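Local coordinates for putative major capsid protein (PDB 6G44) that forms, as the major capsid protein of the virophage mavirus, a trimeric double jelly-roll building block that probably assembles into the viral shell, at residues C[374-377]-C[378-382]; C[389-392]-C[393-396]. All blocks are in the same frame, centred on the assembly; numbering follows the deposited sequence.

Interaction 1 (C[374-377]-C[378-382]); sequences EQQQ and LYELS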
ATOM      1  N   GLU C 374     -17.241  -0.675  24.425  1.00 12.98           N
ATOM      2  CA  GLU C 374     -16.937   0.743  24.415  1.00 13.52           C
ATOM      3  C   GLU C 374     -16.478   1.116  22.992  1.00 13.73           C
ATOM      4  O   GLU C 374     -16.445   0.268  22.098  1.00 13.16           O
ATOM      5  CB  GLU C 374     -15.954   1.145  25.531  1.00 13.75           C
ATOM      6  CG  GLU C 374     -14.953   0.108  26.041  1.00 14.50           C
ATOM      7  CD  GLU C 374     -13.865  -0.271  25.049  1.00 15.14           C
ATOM      8  OE1 GLU C 374     -13.944   0.111  23.869  1.00 14.97           O
ATOM      9  OE2 GLU C 374     -12.906  -0.975  25.454  1.00 16.69           O
ATOM     10  N   GLN C 375     -16.126   2.366  22.798  1.00 14.16           N
ATOM     11  CA  GLN C 375     -15.944   2.894  21.447  1.00 13.76           C
ATOM     12  C   GLN C 375     -14.835   2.184  20.674  1.00 14.17           C
ATOM     13  O   GLN C 375     -14.998   1.888  19.469  1.00 13.60           O
ATOM     14  CB  GLN C 375     -15.719   4.411  21.479  1.00 14.33           C
ATOM     15  CG  GLN C 375     -15.830   5.050  20.116  1.00 13.89           C
ATOM     16  CD  GLN C 375     -15.809   6.558  20.192  1.00 13.14           C
ATOM     17  OE1 GLN C 375     -14.943   7.166  20.823  1.00 14.61           O
ATOM     18  NE2 GLN C 375     -16.753   7.167  19.512  1.00 13.03           N
ATOM     19  N   GLN C 376     -13.720   1.887  21.319  1.00 13.28           N
ATOM     20  CA  GLN C 376     -12.617   1.176  20.665  1.00 13.74           C
ATOM     21  C   GLN C 376     -13.064  -0.217  20.205  1.00 13.22           C
ATOM     22  O   GLN C 376     -12.740  -0.634  19.100  1.00 12.85           O
ATOM     23  CB  GLN C 376     -11.411   1.058  21.584  1.00 15.92           C
ATOM     24  CG  GLN C 376     -10.187   0.484  20.879  1.00 17.60           C
ATOM     25  CD  GLN C 376      -9.612   1.413  19.796  1.00 18.58           C
ATOM     26  OE1 GLN C 376      -9.267   0.975  18.686  1.00 25.33           O
ATOM     27  NE2 GLN C 376      -9.517   2.673  20.105  1.00 21.62           N
ATOM     28  N   GLN C 377     -13.853  -0.910  21.025  1.00 12.35           N
ATOM     29  CA  GLN C 377     -14.358  -2.217  20.625  1.00 11.79           C
ATOM     30  C   GLN C 377     -15.357  -2.089  19.502  1.00 11.65           C
ATOM     31  O   GLN C 377     -15.424  -2.959  18.640  1.00 11.45           O
ATOM     32  CB  GLN C 377     -14.974  -2.928  21.820  1.00 11.71           C
ATOM     33  CG  GLN C 377     -13.955  -3.317  22.877  1.00 12.24           C
ATOM     34  CD  GLN C 377     -14.604  -3.691  24.205  1.00 12.13           C
ATOM     35  OE1 GLN C 377     -15.339  -2.895  24.781  1.00 13.62           O
ATOM     36  NE2 GLN C 377     -14.350  -4.922  24.682  1.00 13.76           N
ATOM     37  N   LEU C 378     -16.184  -1.048  19.518  1.00 11.30           N
ATOM     38  CA  LEU C 378     -17.117  -0.803  18.393  1.00 10.74           C
ATOM     39  C   LEU C 378     -16.349  -0.568  17.080  1.00 10.57           C
ATOM     40  O   LEU C 378     -16.763  -1.025  16.008  1.00 10.56           O
ATOM     41  CB  LEU C 378     -18.048   0.354  18.705  1.00 10.99           C
ATOM     42  CG  LEU C 378     -19.054   0.072  19.842  1.00 11.65           C
ATOM     43  CD1 LEU C 378     -19.788   1.366  20.142  1.00 12.37           C
ATOM     44  CD2 LEU C 378     -20.002  -1.059  19.536  1.00 11.47           C
ATOM     45  N   TYR C 379     -15.237   0.145  17.172  1.00 10.31           N
ATOM     46  CA  TYR C 379     -14.351   0.329  16.017  1.00 10.50           C
ATOM     47  C   TYR C 379     -13.799  -1.001  15.536  1.00 11.01           C
ATOM     48  O   TYR C 379     -13.758  -1.269  14.324  1.00 10.50           O
ATOM     49  CB  TYR C 379     -13.221   1.286  16.396  1.00 10.32           C
ATOM     50  CG  TYR C 379     -12.152   1.470  15.338  1.00 10.50           C
ATOM     51  CD1 TYR C 379     -12.434   2.158  14.170  1.00 10.61           C
ATOM     52  CD2 TYR C 379     -10.862   0.988  15.515  1.00 11.37           C
ATOM     53  CE1 TYR C 379     -11.455   2.361  13.222  1.00 10.90           C
ATOM     54  CE2 TYR C 379      -9.881   1.197  14.565  1.00 11.69           C
ATOM     55  CZ  TYR C 379     -10.197   1.858  13.408  1.00 11.62           C
ATOM     56  OH  TYR C 379      -9.218   2.092  12.439  1.00 13.24           O
ATOM     57  N   GLU C 380     -13.369  -1.850  16.465  1.00 10.89           N
ATOM     58  CA  GLU C 380     -12.862  -3.170  16.104  1.00 11.03           C
ATOM     59  C   GLU C 380     -13.938  -4.036  15.428  1.00 10.79           C
ATOM     60  O   GLU C 380     -13.673  -4.699  14.424  1.00 10.98           O
ATOM     61  CB  GLU C 380     -12.258  -3.844  17.338  1.00 12.42           C
ATOM     62  CG  GLU C 380     -10.961  -3.158  17.800  1.00 14.16           C
ATOM     63  CD  GLU C 380     -10.451  -3.607  19.168  1.00 16.00           C
ATOM     64  OE1 GLU C 380     -11.084  -4.435  19.806  1.00 17.87           O
ATOM     65  OE2 GLU C 380      -9.407  -3.061  19.610  1.00 20.51           O
ATOM     66  N   LEU C 381     -15.143  -3.984  15.980  1.00 10.32           N
ATOM     67  CA  LEU C 381     -16.287  -4.689  15.379  1.00 10.18           C
ATOM     68  C   LEU C 381     -16.498  -4.208  13.935  1.00 10.45           C
ATOM     69  O   LEU C 381     -16.613  -4.995  12.981  1.00 10.20           O
ATOM     70  CB  LEU C 381     -17.545  -4.441  16.212  1.00 10.79           C
ATOM     71  CG  LEU C 381     -18.901  -4.797  15.616  1.00 11.18           C
ATOM     72  CD1 LEU C 381     -18.991  -6.284  15.266  1.00 11.33           C
ATOM     73  CD2 LEU C 381     -20.044  -4.388  16.551  1.00 11.37           C
ATOM     74  N   SER C 382     -16.580  -2.894  13.767  1.00  9.34           N
ATOM     75  CA  SER C 382     -16.834  -2.371  12.424  1.00  9.41           C
ATOM     76  C   SER C 382     -15.704  -2.744  11.460  1.00  9.79           C
ATOM     77  O   SER C 382     -15.958  -3.149  10.314  1.00  9.58           O
ATOM     78  CB  SER C 382     -17.071  -0.850  12.444  1.00  9.40           C
ATOM     79  OG  SER C 382     -17.737  -0.462  11.248  1.00  9.22           O
TER
HETATM   80  O   HOH W   1      -8.218  -1.327  17.990  1.00 35.24           O
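Q376 lies alongside Y379 one helical turn on, its OE1 3.5 Å from ring atom CD2, with the amide and the ring turned 75° against each other. Both residues belong to the first turns of helix 375-384, which a capping box starts: Q377 N donates to OE1 of the N-cap residue E374 at 3.0 Å, on the syn side but tilted out of the carboxylate plane, and Q377 OE1 receives E374 N in return at 2.9 Å. This pair of bonds satisfies two amides at the helix start and fixes the rotation of both side chains. Behind the cap the turns are regular, from L378 N to E374 O at 2.9 Å through to L381 N to Q377 O. The NE2 of Q375 is bonded to the carbonyl of I356. One turn on from Q376, E380 packs on Y39 of the second subunit, and its OE2 has a long, weak ion pair with R74 and lies close to D203, both of that subunit. With CG anti to the backbone N (chi1 -173°) and a bend at chi2, Q376 carries its amide towards E380, and one water joins them, donating to Q376 OE1 at 2.6 Å and to E380 OE2 at 2.7 Å.

Interaction 2 (C[389-392]-C[393-396]); sequences KRFS and CFSG. With SO4 (sulfate ion), chain Z.
F391 and S395 meet through a CH-pi contact: S395 CB stands 4.2 Å from the F391 ring centroid, 16° off the normal, so it lies over one face. F394 approaches the same ring obliquely, F391 CE1 to F394 CD1 at 4.2 Å, and both rings also pack edge-to-face with Y379. Among the backbone bonds, R390 O accepts twice. F394 N reaches it in the carbonyl plane at 3.3 Å, whereas C393 N comes from above that plane at 3.1 Å with a bent N-H...O angle of 137°. S395 N then bonds to F391 O at 2.8 Å. These bonds belong to a short helix that begins at F391, with R390 at its N-cap, in the C-terminal part of this double jelly-roll capsid protein; G396 departs from helical angles with positive phi. Hydrogen bonds to a sulfate, probably from the crystallisation liquor, gather at the N-terminal side. R390 supplies its backbone N and, through a bend at chi3 (68°), its NE to sulfate O1, the latter at 2.9 Å; NH2 donates to O2, leaving the sulfur in the guanidinium plane at its edge. K389 NZ donates to sulfate O3 at 2.9 Å and is also salt-bridged to E150. S172 of the second subunit bonds the sulfate too, and S169 of that subunit accepts from R390 NH2.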
ATOM      1  N   LYS C 389     -11.347   3.186   7.749  1.00  9.61           N
ATOM      2  CA  LYS C 389     -10.785   4.462   8.178  1.00  9.91           C
ATOM      3  C   LYS C 389     -10.192   4.399   9.580  1.00  9.73           C
ATOM      4  O   LYS C 389     -10.486   3.493  10.353  1.00 10.13           O
ATOM      5  CB  LYS C 389     -11.824   5.583   8.120  1.00 10.53           C
ATOM      6  CG  LYS C 389     -12.423   5.794   6.738  1.00 11.09           C
ATOM      7  CD  LYS C 389     -11.378   6.070   5.674  1.00 11.31           C
ATOM      8  CE  LYS C 389     -10.672   7.401   5.875  1.00 12.11           C
ATOM      9  NZ  LYS C 389      -9.532   7.563   4.943  1.00 12.03           N
ATOM     10  N   ARG C 390      -9.358   5.389   9.862  1.00  9.20           N
ATOM     11  CA  ARG C 390      -8.639   5.502  11.154  1.00  9.48           C
ATOM     12  C   ARG C 390      -9.599   5.718  12.328  1.00  9.48           C
ATOM     13  O   ARG C 390     -10.722   6.222  12.158  1.00  9.44           O
ATOM     14  CB  ARG C 390      -7.612   6.624  11.103  1.00  9.44           C
ATOM     15  CG  ARG C 390      -8.237   8.010  10.985  1.00  9.72           C
ATOM     16  CD  ARG C 390      -7.253   9.130  10.725  1.00 10.11           C
ATOM     17  NE  ARG C 390      -6.666   9.014   9.397  1.00 10.02           N
ATOM     18  CZ  ARG C 390      -5.841   9.912   8.900  1.00 10.30           C
ATOM     19  NH1 ARG C 390      -5.529  10.972   9.602  1.00 10.93           N
ATOM     20  NH2 ARG C 390      -5.362   9.789   7.663  1.00 10.88           N
ATOM     21  N   PHE C 391      -9.141   5.370  13.530  1.00  9.47           N
ATOM     22  CA  PHE C 391      -9.964   5.488  14.726  1.00  9.60           C
ATOM     23  C   PHE C 391     -10.404   6.939  15.013  1.00  9.22           C
ATOM     24  O   PHE C 391     -11.546   7.165  15.420  1.00 10.23           O
ATOM     25  CB  PHE C 391      -9.234   4.895  15.940  1.00  9.90           C
ATOM     26  CG  PHE C 391     -10.042   4.931  17.206  1.00  9.84           C
ATOM     27  CD1 PHE C 391     -11.271   4.267  17.280  1.00 10.21           C
ATOM     28  CD2 PHE C 391      -9.616   5.646  18.309  1.00 10.56           C
ATOM     29  CE1 PHE C 391     -12.054   4.296  18.440  1.00 10.55           C
ATOM     30  CE2 PHE C 391     -10.391   5.681  19.458  1.00 10.48           C
ATOM     31  CZ  PHE C 391     -11.586   5.012  19.525  1.00 10.63           C
ATOM     32  N   SER C 392      -9.522   7.908  14.785  1.00  9.17           N
ATOM     33  CA  SER C 392      -9.835   9.333  15.028  1.00  9.42           C
ATOM     34  C   SER C 392     -10.947   9.853  14.112  1.00  9.72           C
ATOM     35  O   SER C 392     -11.573  10.843  14.457  1.00 10.81           O
ATOM     36  CB  SER C 392      -8.597  10.224  14.902  1.00 10.13           C
ATOM     37  OG  SER C 392      -8.012  10.114  13.640  1.00 10.02           O
ATOM     38  N   CYS C 393     -11.192   9.198  12.984  1.00  9.68           N
ATOM     39  CA  CYS C 393     -12.355   9.510  12.151  1.00 10.30           C
ATOM     40  C   CYS C 393     -13.591   8.919  12.788  1.00 10.09           C
ATOM     41  O   CYS C 393     -14.505   9.651  13.178  1.00 10.49           O
ATOM     42  CB  CYS C 393     -12.118   8.938  10.771  1.00 10.47           C
ATOM     43  SG  CYS C 393     -13.544   8.975   9.664  1.00 11.85           S
ATOM     44  N   PHE C 394     -13.573   7.595  12.946  1.00  9.74           N
ATOM     45  CA  PHE C 394     -14.673   6.852  13.568  1.00  9.79           C
ATOM     46  C   PHE C 394     -15.159   7.430  14.882  1.00  9.81           C
ATOM     47  O   PHE C 394     -16.353   7.536  15.132  1.00 11.17           O
ATOM     48  CB  PHE C 394     -14.224   5.403  13.780  1.00  9.62           C
ATOM     49  CG  PHE C 394     -15.257   4.522  14.421  1.00  9.82           C
ATOM     50  CD1 PHE C 394     -15.356   4.427  15.814  1.00 10.18           C
ATOM     51  CD2 PHE C 394     -16.103   3.773  13.641  1.00 10.11           C
ATOM     52  CE1 PHE C 394     -16.284   3.622  16.405  1.00 10.53           C
ATOM     53  CE2 PHE C 394     -17.057   2.950  14.236  1.00 10.28           C
ATOM     54  CZ  PHE C 394     -17.134   2.882  15.611  1.00 10.67           C
ATOM     55  N   SER C 395     -14.223   7.853  15.715  1.00 10.54           N
ATOM     56  CA  SER C 395     -14.589   8.220  17.072  1.00 10.22           C
ATOM     57  C   SER C 395     -15.367   9.530  17.174  1.00 10.61           C
ATOM     58  O   SER C 395     -16.044   9.752  18.174  1.00 11.03           O
ATOM     59  CB  SER C 395     -13.375   8.330  17.988  1.00 10.43           C
ATOM     60  OG  SER C 395     -12.570   9.439  17.647  1.00 11.11           O
ATOM     61  N   GLY C 396     -15.193  10.440  16.221  1.00 10.82           N
ATOM     62  CA  GLY C 396     -15.802  11.778  16.360  1.00 10.67           C
ATOM     63  C   GLY C 396     -15.151  12.617  17.465  1.00 11.16           C
ATOM     64  O   GLY C 396     -15.697  13.621  17.860  1.00 11.71           O
TER
HETATM   65  S   SO4 Z 601      -6.813   6.206   7.065  1.00 11.97           S
HETATM   66  O1  SO4 Z 601      -7.860   6.912   7.786  1.00 11.62           O
HETATM   67  O2  SO4 Z 601      -5.626   7.039   6.960  1.00 12.30           O
HETATM   68  O3  SO4 Z 601      -7.313   5.874   5.693  1.00 13.68           O
HETATM   69  O4  SO4 Z 601      -6.503   4.936   7.774  1.00 12.79           O

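Residues 374-382 come first in the chain and 389-396 follow, both in the V20 C-terminal domain of the major capsid protein; the centres of the two interactions lie 10 Å apart, on consecutive helices, 375-384 and 391-394. Bonds run from the longer helix to the residues flanking the shorter one: Y379 OH to K389 O measures 2.8 Å and Q375 NE2 to S395 O 3.0 Å, both probable hydrogen bonds, and Q376 NE2 packs against F391 CZ at 3.2 Å. Helix 375-384 also rests on strands 355-363 and 425-428, which belong to different sheets. Both interactions touch the second subunit, which places this helical pair at a subunit interface of the trimer, with the sulfate bridging the two chains.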